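Local coordinates for Serine/threonine-protein kinase Tel1 (Chaetomium thermophilum, PDB 6SKY) that is an ATM-subfamily protein kinase that binds ATP with magnesium and probably activates checkpoint signalling upon DNA damage, at residues A1614-S1619 / A1631-V1636; S1640-G1645 / A2086-T2091; R2068-G2073 / S2078-Q2083. All blocks are in the same frame, centred on the assembly; numbering follows the deposited sequence.

Contact 1 of 3, residues A1614-S1619 / A1631-V1636; sequences AVVWKS and AWAGRV
The backbone O of Trp-1632 takes a hydrogen bond from the N of Val-1636 at 3.0 Å, and this helical turn brings both side chains up to Val-1616. The two helices, 1606-1619 and 1627-1644, follow each other in the chain and form an antiparallel helical hairpin of the alpha solenoid. Their short axes approach to 9.6 Å, with 151° between their directions. No hydrogen bond crosses between the segments, so the join is apolar and buried. Val-1616 carries it. Its CG1 lies anti to the backbone N (chi1 172°) and reaches over to Ala-1633, meeting the CB at 3.8 Å. The same CG1 comes obliquely to the six-membered end of the Trp-1632 indole, 4.1 Å from CZ3. The other branch, CG2, meets CG1 of Val-1636 at 4.0 Å, the two valines crossing at about a right angle. Val-1616 is thus set against three residues of the opposing helix. Val-1616 also touches Leu-1566 of helix 1557-1569, which packs on the same segment. The indole also meets the rings of Tyr-1629 and Phe-1592. Asp-1601 bonds weakly to its NE1 and forms a salt bridge with Arg-1635. Within its own helix, Val-1636 puts CG2 over one face of the Trp-1632 ring, 3.9 Å above the plane and offset toward the rim.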
loop_
_atom_site.group_PDB
_atom_site.type_symbol
_atom_site.label_atom_id
_atom_site.label_comp_id
_atom_site.label_asym_id
_atom_site.label_seq_id
_atom_site.Cartn_x
_atom_site.Cartn_y
_atom_site.Cartn_z
ATOM N N ALA A 1614 43.809 6.506 2.385
ATOM C CA ALA A 1614 43.953 7.162 3.678
ATOM C C ALA A 1614 45.252 7.948 3.753
ATOM O O ALA A 1614 45.274 9.089 4.228
ATOM C CB ALA A 1614 43.889 6.128 4.794
ATOM N N VAL A 1615 46.339 7.365 3.255
ATOM C CA VAL A 1615 47.633 8.029 3.307
ATOM C C VAL A 1615 47.695 9.170 2.304
ATOM O O VAL A 1615 48.306 10.207 2.571
ATOM C CB VAL A 1615 48.756 7.009 3.078
ATOM C CG1 VAL A 1615 50.086 7.679 3.207
ATOM C CG2 VAL A 1615 48.641 5.888 4.075
ATOM N N VAL A 1616 47.062 9.012 1.142
ATOM C CA VAL A 1616 47.070 10.109 0.182
ATOM C C VAL A 1616 46.244 11.281 0.689
ATOM O O VAL A 1616 46.583 12.436 0.430
ATOM C CB VAL A 1616 46.590 9.624 -1.193
ATOM C CG1 VAL A 1616 46.405 10.787 -2.125
ATOM C CG2 VAL A 1616 47.597 8.672 -1.771
ATOM N N TRP A 1617 45.170 11.025 1.431
ATOM C CA TRP A 1617 44.460 12.135 2.052
ATOM C C TRP A 1617 45.290 12.766 3.158
ATOM O O TRP A 1617 45.352 13.993 3.271
ATOM C CB TRP A 1617 43.115 11.684 2.607
ATOM C CG TRP A 1617 42.497 12.742 3.440
ATOM C CD1 TRP A 1617 42.271 12.703 4.777
ATOM C CD2 TRP A 1617 42.064 14.027 2.998
ATOM N NE1 TRP A 1617 41.708 13.876 5.195
ATOM C CE2 TRP A 1617 41.571 14.707 4.117
ATOM C CE3 TRP A 1617 42.037 14.666 1.758
ATOM C CZ2 TRP A 1617 41.061 15.991 4.037
ATOM C CZ3 TRP A 1617 41.533 15.932 1.681
ATOM C CH2 TRP A 1617 41.050 16.583 2.809
ATOM N N LYS A 1618 45.923 11.944 3.991
ATOM C CA LYS A 1618 46.813 12.468 5.018
ATOM C C LYS A 1618 47.895 13.351 4.420
ATOM O O LYS A 1618 48.329 14.317 5.052
ATOM C CB LYS A 1618 47.440 11.313 5.780
ATOM C CG LYS A 1618 47.595 11.542 7.250
ATOM C CD LYS A 1618 48.181 10.317 7.896
ATOM C CE LYS A 1618 47.323 9.112 7.622
ATOM N NZ LYS A 1618 47.960 7.877 8.126
ATOM N N SER A 1619 48.335 13.038 3.205
ATOM C CA SER A 1619 49.383 13.816 2.560
ATOM C C SER A 1619 48.864 15.159 2.075
ATOM O O SER A 1619 49.477 16.198 2.331
ATOM C CB SER A 1619 49.969 13.026 1.401
ATOM O OG SER A 1619 50.667 13.880 0.524
ATOM N N ALA A 1631 45.281 17.648 -7.753
ATOM C CA ALA A 1631 44.470 16.939 -8.733
ATOM C C ALA A 1631 44.727 15.442 -8.678
ATOM O O ALA A 1631 43.791 14.643 -8.754
ATOM C CB ALA A 1631 44.741 17.473 -10.132
ATOM N N TRP A 1632 45.989 15.038 -8.539
ATOM C CA TRP A 1632 46.297 13.615 -8.432
ATOM C C TRP A 1632 45.710 13.010 -7.159
ATOM O O TRP A 1632 45.175 11.894 -7.177
ATOM C CB TRP A 1632 47.808 13.418 -8.492
ATOM C CG TRP A 1632 48.246 12.015 -8.341
ATOM C CD1 TRP A 1632 48.301 11.067 -9.310
ATOM C CD2 TRP A 1632 48.709 11.392 -7.146
ATOM N NE1 TRP A 1632 48.755 9.887 -8.790
ATOM C CE2 TRP A 1632 49.015 10.064 -7.460
ATOM C CE3 TRP A 1632 48.885 11.828 -5.838
ATOM C CZ2 TRP A 1632 49.487 9.174 -6.518
ATOM C CZ3 TRP A 1632 49.348 10.947 -4.911
ATOM C CH2 TRP A 1632 49.645 9.634 -5.249
ATOM N N ALA A 1633 45.791 13.732 -6.045
ATOM C CA ALA A 1633 45.216 13.241 -4.802
ATOM C C ALA A 1633 43.705 13.135 -4.900
ATOM O O ALA A 1633 43.105 12.210 -4.348
ATOM C CB ALA A 1633 45.608 14.151 -3.645
ATOM N N GLY A 1634 43.071 14.074 -5.595
ATOM C CA GLY A 1634 41.645 13.965 -5.827
ATOM C C GLY A 1634 41.287 12.775 -6.684
ATOM O O GLY A 1634 40.286 12.114 -6.447
ATOM N N ARG A 1635 42.100 12.485 -7.691
ATOM C CA ARG A 1635 41.843 11.310 -8.511
ATOM C C ARG A 1635 41.942 10.030 -7.692
ATOM O O ARG A 1635 41.115 9.125 -7.834
ATOM C CB ARG A 1635 42.815 11.282 -9.678
ATOM C CG ARG A 1635 42.323 10.531 -10.862
ATOM C CD ARG A 1635 43.481 10.143 -11.722
ATOM N NE ARG A 1635 43.594 10.956 -12.920
ATOM C CZ ARG A 1635 44.622 10.888 -13.754
ATOM N NH1 ARG A 1635 45.619 10.056 -13.505
ATOM N NH2 ARG A 1635 44.657 11.653 -14.829
ATOM N N VAL A 1636 42.927 9.951 -6.798
ATOM C CA VAL A 1636 43.077 8.761 -5.963
ATOM C C VAL A 1636 41.930 8.641 -4.965
ATOM O O VAL A 1636 41.373 7.555 -4.772
ATOM C CB VAL A 1636 44.444 8.780 -5.260
ATOM C CG1 VAL A 1636 44.518 7.706 -4.212
ATOM C CG2 VAL A 1636 45.536 8.588 -6.269
#

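Contact 2 of 3, residues S1640-G1645 / A2086-T2091; sequences SFAASG and ALAALT
Ala-1642 and Ala-2088 meet methyl to methyl, their CB atoms 3.8 Å apart. The first lies near the C-terminal end of helix 1627-1644, the second on helix 2077-2097 of the FAT region. This is helix-to-helix packing in the alpha solenoid, between parts of the chain more than 400 residues apart. The small side chains let the backbones come close, with the CA atoms of the two alanines at 5.2 Å.

The second apolar contact sets a methyl group at a ring edge. Phe-1641 has CG anti to its backbone N (chi1 -175°), and its ring presents an edge to Ala-2088, whose CB lies near the ring plane, 4.1 Å from CD1. One face of the ring lies over the CA of Gly-1645. Ile-2130 of helix 2124-2143 touches both Phe-1641 and Ala-2088, and so covers the same place from a third helix.

The polar bonds run within each segment. Ser-1644 OG donates to Ser-1640 O at 2.8 Å, tilted 35° from the carbonyl plane. Thr-2091 OG1 likewise donates to Leu-2087 O at 2.8 Å. That oxygen also accepts a hydrogen bond from the N of Thr-2091, and the two donors come from opposite faces of its plane. Gly-1645 N bonds to Phe-1641 O at 2.7 Å where the helix gives way to loop, and Trp-2118 NE1 donates to Ala-1642 O.

With no hydrogen bond between the segments, their direct contact rests on close apolar packing, while the hydroxyls of Ser-1644 and Thr-2091 bond to backbone oxygens of their own helices.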
loop_
_atom_site.group_PDB
_atom_site.type_symbol
_atom_site.label_atom_id
_atom_site.label_comp_id
_atom_site.label_asym_id
_atom_site.label_seq_id
_atom_site.Cartn_x
_atom_site.Cartn_y
_atom_site.Cartn_z
ATOM N N SER A 1640 39.070 5.700 -4.860
ATOM C CA SER A 1640 38.835 4.939 -3.640
ATOM C C SER A 1640 37.371 4.983 -3.216
ATOM O O SER A 1640 36.815 3.970 -2.779
ATOM C CB SER A 1640 39.727 5.471 -2.527
ATOM O OG SER A 1640 39.274 5.030 -1.266
ATOM N N PHE A 1641 36.730 6.146 -3.324
ATOM C CA PHE A 1641 35.328 6.243 -2.927
ATOM C C PHE A 1641 34.420 5.556 -3.934
ATOM O O PHE A 1641 33.425 4.935 -3.555
ATOM C CB PHE A 1641 34.931 7.703 -2.759
ATOM C CG PHE A 1641 33.544 7.901 -2.247
ATOM C CD1 PHE A 1641 32.504 8.149 -3.107
ATOM C CD2 PHE A 1641 33.280 7.856 -0.904
ATOM C CE1 PHE A 1641 31.241 8.340 -2.634
ATOM C CE2 PHE A 1641 32.015 8.050 -0.434
ATOM C CZ PHE A 1641 31.000 8.291 -1.298
ATOM N N ALA A 1642 34.735 5.651 -5.220
ATOM C CA ALA A 1642 33.949 4.947 -6.215
ATOM C C ALA A 1642 34.119 3.446 -6.119
ATOM O O ALA A 1642 33.247 2.711 -6.582
ATOM C CB ALA A 1642 34.329 5.413 -7.614
ATOM N N ALA A 1643 35.216 2.967 -5.547
ATOM C CA ALA A 1643 35.399 1.536 -5.395
ATOM C C ALA A 1643 34.920 0.998 -4.057
ATOM O O ALA A 1643 34.670 -0.204 -3.954
ATOM C CB ALA A 1643 36.866 1.174 -5.578
ATOM N N SER A 1644 34.787 1.831 -3.032
ATOM C CA SER A 1644 34.390 1.302 -1.736
ATOM C C SER A 1644 33.184 2.016 -1.156
ATOM O O SER A 1644 32.454 1.445 -0.347
ATOM C CB SER A 1644 35.548 1.396 -0.748
ATOM O OG SER A 1644 35.862 2.743 -0.451
ATOM N N GLY A 1645 32.973 3.266 -1.540
ATOM C CA GLY A 1645 31.883 4.017 -0.970
ATOM C C GLY A 1645 32.059 4.349 0.481
ATOM O O GLY A 1645 31.079 4.637 1.161
ATOM N N ALA A 2086 31.288 13.824 -5.788
ATOM C CA ALA A 2086 31.756 14.652 -6.896
ATOM C C ALA A 2086 33.127 14.204 -7.381
ATOM O O ALA A 2086 33.381 14.153 -8.587
ATOM C CB ALA A 2086 31.799 16.116 -6.474
ATOM N N LEU A 2087 34.029 13.894 -6.453
ATOM C CA LEU A 2087 35.327 13.352 -6.841
ATOM C C LEU A 2087 35.181 12.056 -7.622
ATOM O O LEU A 2087 35.870 11.847 -8.624
ATOM C CB LEU A 2087 36.193 13.121 -5.609
ATOM C CG LEU A 2087 36.860 14.304 -4.928
ATOM C CD1 LEU A 2087 37.584 13.815 -3.719
ATOM C CD2 LEU A 2087 37.808 14.956 -5.869
ATOM N N ALA A 2088 34.295 11.167 -7.172
ATOM C CA ALA A 2088 34.099 9.896 -7.868
ATOM C C ALA A 2088 33.531 10.097 -9.269
ATOM O O ALA A 2088 33.941 9.421 -10.221
ATOM C CB ALA A 2088 33.190 8.993 -7.048
ATOM N N ALA A 2089 32.591 11.029 -9.417
ATOM C CA ALA A 2089 32.029 11.340 -10.727
ATOM C C ALA A 2089 33.085 11.890 -11.675
ATOM O O ALA A 2089 33.166 11.477 -12.837
ATOM C CB ALA A 2089 30.885 12.332 -10.572
ATOM N N LEU A 2090 33.888 12.847 -11.206
ATOM C CA LEU A 2090 34.946 13.393 -12.049
ATOM C C LEU A 2090 35.968 12.333 -12.423
ATOM O O LEU A 2090 36.506 12.356 -13.532
ATOM C CB LEU A 2090 35.629 14.561 -11.353
ATOM C CG LEU A 2090 34.828 15.844 -11.185
ATOM C CD1 LEU A 2090 35.479 16.713 -10.158
ATOM C CD2 LEU A 2090 34.745 16.570 -12.479
ATOM N N THR A 2091 36.223 11.377 -11.536
ATOM C CA THR A 2091 37.173 10.319 -11.860
ATOM C C THR A 2091 36.625 9.369 -12.918
ATOM O O THR A 2091 37.362 8.946 -13.809
ATOM C CB THR A 2091 37.554 9.565 -10.593
ATOM O OG1 THR A 2091 38.133 10.482 -9.667
ATOM C CG2 THR A 2091 38.556 8.507 -10.891
#

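Contact 3 of 3, residues R2068-G2073 / S2078-Q2083; sequences RHLSSG and SVLRQQ
Leu-2070 and Leu-2080 are the residues whose CA atoms lie nearest across the segments, 7.1 Å apart, beside a type I beta turn from Leu-2070 to Gly-2073. The segments belong to consecutive helices, 2052-2070 and 2077-2097, joined by a short connection as a helical hairpin of the FAT domain. Ser-2072 N, within the turn, bonds back to His-2069 O at 3.1 Å. At the backbone angles of Gly-2073, with positive phi, a CB would run into the carbonyl O of Ser-2072.

The apolar part centres on Leu-2070. Its CD2 touches CD1 of Leu-2080 at 3.7 Å, the two side chains crossing at about a right angle. The same methyl meets CB of Gln-2083 at 3.6 Å, where the two side chains run past each other in opposite directions. Trp-1617 of helix 1606-1619 also packs on Leu-2070.

Gln-2083 then bends about its CB-CG bond (chi2 -65°) and brings its amide to the edge of the His-2069 ring. The amide CD lies in the ring plane, 3.5 Å from ND1, and the two planes stand 87° apart. ND1 and Gln-2083 NE2 are 3.4 Å apart, but the angle is too poor for a hydrogen bond. NE2 instead donates weakly to Asp-2033 O. An alanine in place of Gln-2083 would keep the CB contact but would probably open a gap at the histidine edge and deprive Asp-2033 O of its weak donor. Ser-2072 OG reaches back to the helix and donates to Arg-2068 O at 3.0 Å, tilted 15° from the carbonyl plane.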
loop_
_atom_site.group_PDB
_atom_site.type_symbol
_atom_site.label_atom_id
_atom_site.label_comp_id
_atom_site.label_asym_id
_atom_site.label_seq_id
_atom_site.Cartn_x
_atom_site.Cartn_y
_atom_site.Cartn_z
ATOM N N ARG A 2068 40.539 20.984 -2.383
ATOM C CA ARG A 2068 40.762 22.175 -1.574
ATOM C C ARG A 2068 39.563 22.485 -0.698
ATOM O O ARG A 2068 39.712 23.050 0.387
ATOM C CB ARG A 2068 41.075 23.373 -2.455
ATOM C CG ARG A 2068 42.463 23.384 -3.042
ATOM C CD ARG A 2068 42.809 24.788 -3.463
ATOM N NE ARG A 2068 43.999 24.860 -4.298
ATOM C CZ ARG A 2068 43.973 25.003 -5.617
ATOM N NH1 ARG A 2068 45.109 25.067 -6.296
ATOM N NH2 ARG A 2068 42.814 25.084 -6.257
ATOM N N HIS A 2069 38.360 22.149 -1.158
ATOM C CA HIS A 2069 37.176 22.405 -0.344
ATOM C C HIS A 2069 37.025 21.369 0.763
ATOM O O HIS A 2069 36.584 21.696 1.867
ATOM C CB HIS A 2069 35.930 22.437 -1.220
ATOM C CG HIS A 2069 34.694 22.842 -0.486
ATOM N ND1 HIS A 2069 33.486 22.205 -0.654
ATOM C CD2 HIS A 2069 34.478 23.820 0.423
ATOM C CE1 HIS A 2069 32.579 22.770 0.120
ATOM N NE2 HIS A 2069 33.155 23.753 0.785
ATOM N N LEU A 2070 37.372 20.113 0.484
ATOM C CA LEU A 2070 37.360 19.096 1.531
ATOM C C LEU A 2070 38.359 19.421 2.627
ATOM O O LEU A 2070 38.137 19.091 3.796
ATOM C CB LEU A 2070 37.669 17.723 0.950
ATOM C CG LEU A 2070 36.607 16.950 0.188
ATOM C CD1 LEU A 2070 37.265 15.807 -0.518
ATOM C CD2 LEU A 2070 35.574 16.433 1.138
ATOM N N SER A 2071 39.485 20.041 2.270
ATOM C CA SER A 2071 40.474 20.403 3.279
ATOM C C SER A 2071 40.059 21.609 4.109
ATOM O O SER A 2071 40.703 21.895 5.120
ATOM C CB SER A 2071 41.821 20.693 2.627
ATOM O OG SER A 2071 42.412 19.510 2.143
ATOM N N SER A 2072 39.006 22.320 3.711
ATOM C CA SER A 2072 38.651 23.565 4.374
ATOM C C SER A 2072 38.116 23.354 5.780
ATOM O O SER A 2072 38.006 24.323 6.536
ATOM C CB SER A 2072 37.623 24.325 3.545
ATOM O OG SER A 2072 38.181 24.749 2.317
ATOM N N GLY A 2073 37.768 22.128 6.151
ATOM C CA GLY A 2073 37.381 21.887 7.523
ATOM C C GLY A 2073 35.905 21.665 7.771
ATOM O O GLY A 2073 35.379 20.583 7.496
ATOM N N SER A 2078 26.819 15.003 5.386
ATOM C CA SER A 2078 26.147 14.974 4.093
ATOM C C SER A 2078 26.922 15.767 3.049
ATOM O O SER A 2078 27.109 15.299 1.923
ATOM C CB SER A 2078 24.725 15.506 4.236
ATOM O OG SER A 2078 24.718 16.748 4.904
ATOM N N VAL A 2079 27.395 16.957 3.406
ATOM C CA VAL A 2079 28.190 17.748 2.475
ATOM C C VAL A 2079 29.500 17.044 2.164
ATOM O O VAL A 2079 29.979 17.059 1.025
ATOM C CB VAL A 2079 28.427 19.154 3.045
ATOM C CG1 VAL A 2079 29.218 19.979 2.072
ATOM C CG2 VAL A 2079 27.110 19.812 3.354
ATOM N N LEU A 2080 30.096 16.413 3.170
ATOM C CA LEU A 2080 31.341 15.689 2.973
ATOM C C LEU A 2080 31.171 14.561 1.967
ATOM O O LEU A 2080 31.990 14.392 1.055
ATOM C CB LEU A 2080 31.821 15.146 4.312
ATOM C CG LEU A 2080 33.186 14.494 4.368
ATOM C CD1 LEU A 2080 34.232 15.564 4.444
ATOM C CD2 LEU A 2080 33.250 13.597 5.562
ATOM N N ARG A 2081 30.106 13.776 2.111
ATOM C CA ARG A 2081 29.897 12.677 1.180
ATOM C C ARG A 2081 29.477 13.173 -0.196
ATOM O O ARG A 2081 29.794 12.531 -1.198
ATOM C CB ARG A 2081 28.882 11.703 1.750
ATOM C CG ARG A 2081 29.247 11.239 3.133
ATOM C CD ARG A 2081 28.239 10.272 3.687
ATOM N NE ARG A 2081 28.468 8.950 3.138
ATOM C CZ ARG A 2081 29.171 8.011 3.752
ATOM N NH1 ARG A 2081 29.341 6.832 3.177
ATOM N NH2 ARG A 2081 29.693 8.251 4.944
ATOM N N GLN A 2082 28.797 14.316 -0.276
ATOM C CA GLN A 2082 28.525 14.912 -1.579
ATOM C C GLN A 2082 29.813 15.291 -2.297
ATOM O O GLN A 2082 29.947 15.069 -3.504
ATOM C CB GLN A 2082 27.633 16.134 -1.420
ATOM C CG GLN A 2082 26.188 15.818 -1.167
ATOM C CD GLN A 2082 25.387 17.041 -0.787
ATOM O OE1 GLN A 2082 25.897 18.152 -0.774
ATOM N NE2 GLN A 2082 24.126 16.837 -0.467
ATOM N N GLN A 2083 30.770 15.871 -1.576
ATOM C CA GLN A 2083 32.045 16.220 -2.196
ATOM C C GLN A 2083 32.816 14.983 -2.628
ATOM O O GLN A 2083 33.438 14.968 -3.698
ATOM C CB GLN A 2083 32.889 17.049 -1.240
ATOM C CG GLN A 2083 32.236 18.298 -0.748
ATOM C CD GLN A 2083 31.986 19.282 -1.841
ATOM O OE1 GLN A 2083 32.694 19.311 -2.836
ATOM N NE2 GLN A 2083 30.965 20.101 -1.668
#

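How the contacts relate
The three contacts form one cluster on the same side of the chain's centre, their own centres 12 to 14 Å apart. Contacts 1 and 2 share helix 1627-1644, and contacts 2 and 3 share helix 2077-2097. Contact 3 is nested in the long chain loop that contact 2 closes. Leu-2087, on the 2086-2091 segment of contact 2, touches both of the others. Its CD2 lies 3.8 Å from Gly-1634 O of contact 1, and its CD1 lies 3.8 Å from Leu-2070 CD1 of contact 3. Contacts 1 and 3 also meet directly, with Trp-1617 CH2 3.9 Å from Leu-2070 C. The cluster lies away from the nucleotide pocket and the magnesium site and packs solenoid helices together.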